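Local coordinates for phosphotriesterase homology protein (Escherichia coli, PDB 1BF6), which hydrolyses phosphorylated glyceryl acetates and also acts on aromatic acetates and propionates, using two zinc ions in each subunit, at residues A[25-31]-A[243-249]; A[56-60]-A[103-107]. All coordinates share one frame; numbering follows the deposited sequence.

Overall arrangement
Both contacts are partly buried and lie well off the centre of the chain, with centres about 20 Å and nearest atoms about 6 Å apart. Contact 1 is the more extensive, burying 660 Å² against 154 Å² in contact 2. It joins two loop-rich segments, 25-31 and 243-249, by direct backbone and side-chain bonds plus apolar packing of Leu-29 against Ile-243 and Leu-249, with the Thr-244 side chain about 4 Å from a bound zinc ion. Contact 2 ties the loop 56-60 to helix 97-109 almost wholly through charge: one two-pronged salt bridge and three bridging waters, without apolar packing between the segments. Along the chain, contact 2 is nested inside the loop contact 1 closes.

Contact 1 (A[25-31]-A[243-249]); sequences VDCRLDQ and ITRRSHL. With SO4 (sulfate ion), chain F.
Arg-246 lies across 25-31, its guanidinium sandwiched between Gln-31 CG and Val-25 CG2. The Gln-31 amide, its OE1 hydrogen-bonded to Asn-252 ND2, is stacked on it, the planes 3° apart. The Arg-246 arm runs straight from CG to NE, carrying its NE to Arg-28 O (2.8 Å), while its NH2 meets the syn lone pair of Asp-30 OD1 at 3.0 Å. Asp-30 OD2 takes Arg-28 NH1, so this carboxylate holds two arginines, their guanidinium planes 69° apart.

With CG anti to its backbone N (chi1 -164°), Asp-26 reaches 243-249: Asp-26 OD1 accepts Ser-247 N, and Asp-26 OD2 takes Ser-247 OG at 2.8 Å on its syn side and Arg-245 NH1 at 3.1 Å on its anti side. Cys-27 SG sits over the centre of the Arg-245 guanidinium. Arg-246 N donates to Asp-26 O (3.0 Å). Thr-244 OG1 donates to O2 of a sulfate, probably from the crystallisation liquor, that Lys-212 and Tyr-215 also bind.

Leu-29 CD1 packs on Leu-249 CD1 at 3.8 Å. Leu-249 also rests on helix 32-44, and strand 28-29 pairs antiparallel with strand 16-17, joining the loop after strand 237-239 to the first part of the TIM barrel near the zinc site.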
loop_
_atom_site.group_PDB
_atom_site.type_symbol
_atom_site.label_atom_id
_atom_site.label_comp_id
_atom_site.label_asym_id
_atom_site.label_seq_id
_atom_site.Cartn_x
_atom_site.Cartn_y
_atom_site.Cartn_z
ATOM N N VAL A 25 -13.394 -17.394 4.580
ATOM C CA VAL A 25 -13.890 -16.258 5.355
ATOM C C VAL A 25 -12.757 -15.461 6.052
ATOM O O VAL A 25 -12.961 -14.318 6.469
ATOM C CB VAL A 25 -14.967 -16.724 6.384
ATOM C CG1 VAL A 25 -14.340 -17.650 7.438
ATOM C CG2 VAL A 25 -15.657 -15.524 7.026
ATOM N N ASP A 26 -11.568 -16.059 6.158
ATOM C CA ASP A 26 -10.419 -15.397 6.777
ATOM C C ASP A 26 -10.041 -14.182 5.913
ATOM O O ASP A 26 -9.600 -13.141 6.424
ATOM C CB ASP A 26 -9.226 -16.361 6.868
ATOM C CG ASP A 26 -8.141 -15.872 7.823
ATOM O OD1 ASP A 26 -8.486 -15.189 8.802
ATOM O OD2 ASP A 26 -6.950 -16.175 7.604
ATOM N N CYS A 27 -10.242 -14.336 4.603
ATOM C CA CYS A 27 -9.958 -13.300 3.614
ATOM C C CYS A 27 -11.014 -12.183 3.559
ATOM O O CYS A 27 -10.924 -11.273 2.724
ATOM C CB CYS A 27 -9.762 -13.939 2.240
ATOM S SG CYS A 27 -8.377 -15.067 2.204
ATOM N N ARG A 28 -12.026 -12.281 4.419
ATOM C CA ARG A 28 -13.058 -11.264 4.525
ATOM C C ARG A 28 -12.742 -10.424 5.772
ATOM O O ARG A 28 -13.304 -10.647 6.859
ATOM C CB ARG A 28 -14.459 -11.889 4.631
ATOM C CG ARG A 28 -15.579 -10.864 4.796
ATOM C CD ARG A 28 -16.923 -11.360 4.249
ATOM N NE ARG A 28 -17.452 -12.545 4.929
ATOM C CZ ARG A 28 -18.123 -12.525 6.083
ATOM N NH1 ARG A 28 -18.354 -11.376 6.720
ATOM N NH2 ARG A 28 -18.595 -13.656 6.591
ATOM N N LEU A 29 -11.803 -9.490 5.621
ATOM C CA LEU A 29 -11.402 -8.620 6.731
ATOM C C LEU A 29 -12.421 -7.488 6.855
ATOM O O LEU A 29 -12.301 -6.454 6.195
ATOM C CB LEU A 29 -9.990 -8.073 6.485
ATOM C CG LEU A 29 -9.386 -7.202 7.588
ATOM C CD1 LEU A 29 -9.113 -8.046 8.832
ATOM C CD2 LEU A 29 -8.103 -6.588 7.082
ATOM N N ASP A 30 -13.428 -7.697 7.704
ATOM C CA ASP A 30 -14.493 -6.719 7.896
ATOM C C ASP A 30 -15.034 -6.670 9.328
ATOM O O ASP A 30 -16.181 -6.274 9.545
ATOM C CB ASP A 30 -15.654 -7.030 6.934
ATOM C CG ASP A 30 -16.380 -8.348 7.266
ATOM O OD1 ASP A 30 -15.841 -9.191 8.025
ATOM O OD2 ASP A 30 -17.508 -8.540 6.760
ATOM N N GLN A 31 -14.221 -7.080 10.297
ATOM C CA GLN A 31 -14.653 -7.088 11.692
ATOM C C GLN A 31 -14.447 -5.717 12.313
ATOM O O GLN A 31 -13.386 -5.399 12.850
ATOM C CB GLN A 31 -13.924 -8.188 12.450
ATOM C CG GLN A 31 -14.141 -9.559 11.805
ATOM C CD GLN A 31 -13.531 -10.699 12.592
ATOM O OE1 GLN A 31 -12.317 -10.868 12.617
ATOM N NE2 GLN A 31 -14.381 -11.509 13.218
ATOM N N ILE A 243 -1.854 -5.839 6.306
ATOM C CA ILE A 243 -2.815 -6.727 6.980
ATOM C C ILE A 243 -3.937 -7.018 5.967
ATOM O O ILE A 243 -4.462 -6.093 5.330
ATOM C CB ILE A 243 -3.413 -6.073 8.255
ATOM C CG1 ILE A 243 -2.322 -5.860 9.314
ATOM C CG2 ILE A 243 -4.552 -6.910 8.807
ATOM C CD1 ILE A 243 -1.591 -7.123 9.719
ATOM N N THR A 244 -4.284 -8.297 5.824
ATOM C CA THR A 244 -5.301 -8.729 4.863
ATOM C C THR A 244 -6.283 -9.788 5.386
ATOM O O THR A 244 -7.316 -10.023 4.766
ATOM C CB THR A 244 -4.635 -9.346 3.602
ATOM O OG1 THR A 244 -3.831 -10.470 3.984
ATOM C CG2 THR A 244 -3.745 -8.337 2.871
ATOM N N ARG A 245 -5.967 -10.413 6.521
ATOM C CA ARG A 245 -6.807 -11.479 7.078
ATOM C C ARG A 245 -7.271 -11.274 8.505
ATOM O O ARG A 245 -6.624 -10.584 9.286
ATOM C CB ARG A 245 -6.038 -12.795 7.031
ATOM C CG ARG A 245 -5.671 -13.249 5.637
ATOM C CD ARG A 245 -4.715 -14.408 5.715
ATOM N NE ARG A 245 -4.514 -15.037 4.415
ATOM C CZ ARG A 245 -4.831 -16.300 4.148
ATOM N NH1 ARG A 245 -5.377 -17.066 5.092
ATOM N NH2 ARG A 245 -4.554 -16.816 2.954
ATOM N N ARG A 246 -8.398 -11.893 8.845
ATOM C CA ARG A 246 -8.938 -11.815 10.206
ATOM C C ARG A 246 -7.912 -12.418 11.183
ATOM O O ARG A 246 -7.726 -11.908 12.289
ATOM C CB ARG A 246 -10.257 -12.593 10.313
ATOM C CG ARG A 246 -11.394 -12.025 9.483
ATOM C CD ARG A 246 -12.623 -12.930 9.553
ATOM N NE ARG A 246 -13.842 -12.268 9.089
ATOM C CZ ARG A 246 -15.075 -12.672 9.392
ATOM N NH1 ARG A 246 -15.257 -13.742 10.161
ATOM N NH2 ARG A 246 -16.128 -12.009 8.935
ATOM N N SER A 247 -7.215 -13.463 10.740
ATOM C CA SER A 247 -6.221 -14.136 11.572
ATOM C C SER A 247 -4.997 -13.271 11.884
ATOM O O SER A 247 -4.164 -13.638 12.716
ATOM C CB SER A 247 -5.810 -15.488 10.964
ATOM O OG SER A 247 -5.201 -15.362 9.692
ATOM N N HIS A 248 -4.886 -12.131 11.203
ATOM C CA HIS A 248 -3.786 -11.192 11.440
ATOM C C HIS A 248 -4.116 -10.272 12.633
ATOM O O HIS A 248 -3.220 -9.680 13.236
ATOM C CB HIS A 248 -3.523 -10.323 10.194
ATOM C CG HIS A 248 -2.984 -11.076 9.015
ATOM N ND1 HIS A 248 -3.128 -10.626 7.718
ATOM C CD2 HIS A 248 -2.265 -12.221 8.934
ATOM C CE1 HIS A 248 -2.515 -11.453 6.891
ATOM N NE2 HIS A 248 -1.984 -12.431 7.604
ATOM N N LEU A 249 -5.403 -10.133 12.936
ATOM C CA LEU A 249 -5.878 -9.290 14.026
ATOM C C LEU A 249 -5.545 -9.902 15.393
ATOM O O LEU A 249 -5.574 -11.116 15.558
ATOM C CB LEU A 249 -7.385 -9.074 13.901
ATOM C CG LEU A 249 -7.885 -8.510 12.552
ATOM C CD1 LEU A 249 -9.386 -8.244 12.647
ATOM C CD2 LEU A 249 -7.130 -7.240 12.182
HETATM S S SO4 F . -1.564 -13.024 2.483
HETATM O O1 SO4 F . -1.722 -14.475 2.461
HETATM O O2 SO4 F . -2.918 -12.373 2.220
HETATM O O3 SO4 F . -1.061 -12.490 3.852
HETATM O O4 SO4 F . -0.524 -12.615 1.442
HETATM O O HOH W 1 -8.299 -10.389 2.240
#

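Contact 2 (A[56-60]-A[103-107]); sequences RYMGR and EMVDE
This is a water-lined, charge-dominated contact between a loop and a helix in the TIM barrel of the phosphotriesterase family. The loop 56-60 follows strand 47-52 and leads into helix 62-72; its partner, 103-107, is part of helix 97-109. The backbones stay apart, with 9.7 Å between the CA atoms of Arg-56 and Glu-107, so long side chains and waters span the gap.

The direct link is the salt bridge of Arg-60 with Glu-107, whose side chains approach from opposite directions. Arg-60 grips end-on: NH1 donates to Glu-107 OE1 at 3.0 Å and NH2 to Glu-107 OE2 at 2.8 Å, both at 166°. The carboxylate oxygens lie in the guanidinium plane, but the two flat groups are turned 52° apart, and the nitrogens therefore meet the carboxylate from above its own plane. A bend at chi3 turns the end of the otherwise extended Arg-60 chain. Both residues are buried and have further partners: Arg-60 NE forms a salt bridge with Asp-113, NH1 donates to Cys-79 O, and Glu-107 OE1 is hydrogen-bonded to Thr-80 OG1. These bonds would be expected to fix the pair's rotation and favour its charged state.

Toward the more exposed side, water takes over. Arg-56 NH1 and Glu-103 OE2 are 4.5 Å apart, beyond a salt bridge, and are joined through a water that accepts from NH1 and donates to both Glu-103 OE2 and Glu-107 OE2. Glu-103 OE1 makes its hydrogen bond with Tyr-82 OH instead. Tyr-57 directs its ring edge at Glu-103, the ring and carboxylate planes 78° apart, and its hydroxyl oxygen OH sits over the centre of the Arg-56 guanidinium, 3.3 Å above the plane.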
loop_
_atom_site.group_PDB
_atom_site.type_symbol
_atom_site.label_atom_id
_atom_site.label_comp_id
_atom_site.label_asym_id
_atom_site.label_seq_id
_atom_site.Cartn_x
_atom_site.Cartn_y
_atom_site.Cartn_z
ATOM N N ARG A 56 -12.108 -0.934 -5.530
ATOM C CA ARG A 56 -13.482 -1.416 -5.644
ATOM C C ARG A 56 -13.751 -2.920 -5.653
ATOM O O ARG A 56 -14.440 -3.431 -4.768
ATOM C CB ARG A 56 -14.204 -0.756 -6.825
ATOM C CG ARG A 56 -15.666 -1.138 -6.877
ATOM C CD ARG A 56 -16.452 -0.273 -7.840
ATOM N NE ARG A 56 -17.811 -0.782 -7.980
ATOM C CZ ARG A 56 -18.745 -0.234 -8.751
ATOM N NH1 ARG A 56 -18.474 0.857 -9.454
ATOM N NH2 ARG A 56 -19.943 -0.806 -8.850
ATOM N N TYR A 57 -13.186 -3.615 -6.633
ATOM C CA TYR A 57 -13.411 -5.042 -6.792
ATOM C C TYR A 57 -12.581 -5.983 -5.925
ATOM O O TYR A 57 -12.524 -7.194 -6.165
ATOM C CB TYR A 57 -13.383 -5.399 -8.273
ATOM C CG TYR A 57 -14.439 -4.615 -9.038
ATOM C CD1 TYR A 57 -15.775 -5.025 -9.047
ATOM C CD2 TYR A 57 -14.114 -3.415 -9.691
ATOM C CE1 TYR A 57 -16.770 -4.258 -9.678
ATOM C CE2 TYR A 57 -15.100 -2.649 -10.324
ATOM C CZ TYR A 57 -16.419 -3.074 -10.312
ATOM O OH TYR A 57 -17.388 -2.316 -10.933
ATOM N N MET A 58 -11.955 -5.403 -4.903
ATOM C CA MET A 58 -11.189 -6.150 -3.920
ATOM C C MET A 58 -12.078 -6.191 -2.675
ATOM O O MET A 58 -11.729 -6.802 -1.661
ATOM C CB MET A 58 -9.867 -5.443 -3.593
ATOM C CG MET A 58 -8.757 -5.666 -4.611
ATOM S SD MET A 58 -7.346 -4.565 -4.347
ATOM C CE MET A 58 -6.458 -5.459 -3.020
ATOM N N GLY A 59 -13.237 -5.547 -2.756
ATOM C CA GLY A 59 -14.158 -5.537 -1.633
ATOM C C GLY A 59 -14.101 -4.290 -0.772
ATOM O O GLY A 59 -14.379 -4.351 0.433
ATOM N N ARG A 60 -13.754 -3.155 -1.387
ATOM C CA ARG A 60 -13.681 -1.884 -0.671
ATOM C C ARG A 60 -15.042 -1.518 -0.079
ATOM O O ARG A 60 -16.090 -1.881 -0.618
ATOM C CB ARG A 60 -13.210 -0.768 -1.623
ATOM C CG ARG A 60 -12.972 0.613 -0.964
ATOM C CD ARG A 60 -12.640 1.688 -2.022
ATOM N NE ARG A 60 -13.799 1.952 -2.875
ATOM C CZ ARG A 60 -13.738 2.310 -4.157
ATOM N NH1 ARG A 60 -12.569 2.473 -4.764
ATOM N NH2 ARG A 60 -14.859 2.436 -4.852
ATOM N N GLU A 103 -12.985 6.125 -14.832
ATOM C CA GLU A 103 -13.508 5.590 -13.581
ATOM C C GLU A 103 -12.606 6.000 -12.420
ATOM O O GLU A 103 -13.091 6.470 -11.396
ATOM C CB GLU A 103 -13.586 4.061 -13.644
ATOM C CG GLU A 103 -14.107 3.409 -12.344
ATOM C CD GLU A 103 -14.053 1.882 -12.375
ATOM O OE1 GLU A 103 -13.591 1.317 -13.385
ATOM O OE2 GLU A 103 -14.454 1.252 -11.374
ATOM N N MET A 104 -11.297 5.827 -12.593
ATOM C CA MET A 104 -10.340 6.179 -11.542
ATOM C C MET A 104 -10.383 7.681 -11.246
ATOM O O MET A 104 -10.438 8.082 -10.089
ATOM C CB MET A 104 -8.934 5.715 -11.920
ATOM C CG MET A 104 -8.784 4.187 -11.926
ATOM S SD MET A 104 -7.124 3.629 -12.265
ATOM C CE MET A 104 -7.259 2.897 -13.859
ATOM N N VAL A 105 -10.450 8.505 -12.295
ATOM C CA VAL A 105 -10.530 9.958 -12.121
ATOM C C VAL A 105 -11.787 10.371 -11.338
ATOM O O VAL A 105 -11.700 11.206 -10.440
ATOM C CB VAL A 105 -10.477 10.716 -13.502
ATOM C CG1 VAL A 105 -10.807 12.200 -13.307
ATOM C CG2 VAL A 105 -9.106 10.551 -14.149
ATOM N N ASP A 106 -12.945 9.769 -11.636
ATOM C CA ASP A 106 -14.178 10.113 -10.936
ATOM C C ASP A 106 -14.180 9.636 -9.479
ATOM O O ASP A 106 -14.853 10.216 -8.636
ATOM C CB ASP A 106 -15.401 9.545 -11.652
ATOM C CG ASP A 106 -15.670 10.213 -13.006
ATOM O OD1 ASP A 106 -14.987 11.193 -13.381
ATOM O OD2 ASP A 106 -16.577 9.727 -13.705
ATOM N N GLU A 107 -13.485 8.542 -9.206
ATOM C CA GLU A 107 -13.426 8.040 -7.840
ATOM C C GLU A 107 -12.582 9.000 -7.000
ATOM O O GLU A 107 -12.847 9.185 -5.810
ATOM C CB GLU A 107 -12.889 6.606 -7.798
ATOM C CG GLU A 107 -13.933 5.580 -8.285
ATOM C CD GLU A 107 -13.773 4.189 -7.664
ATOM O OE1 GLU A 107 -12.631 3.711 -7.511
ATOM O OE2 GLU A 107 -14.811 3.569 -7.362
HETATM O O HOH W 2 -11.489 1.169 -7.593
HETATM O O HOH W 3 -16.142 2.490 -9.617
HETATM O O HOH W 4 -16.555 -0.158 -12.447
#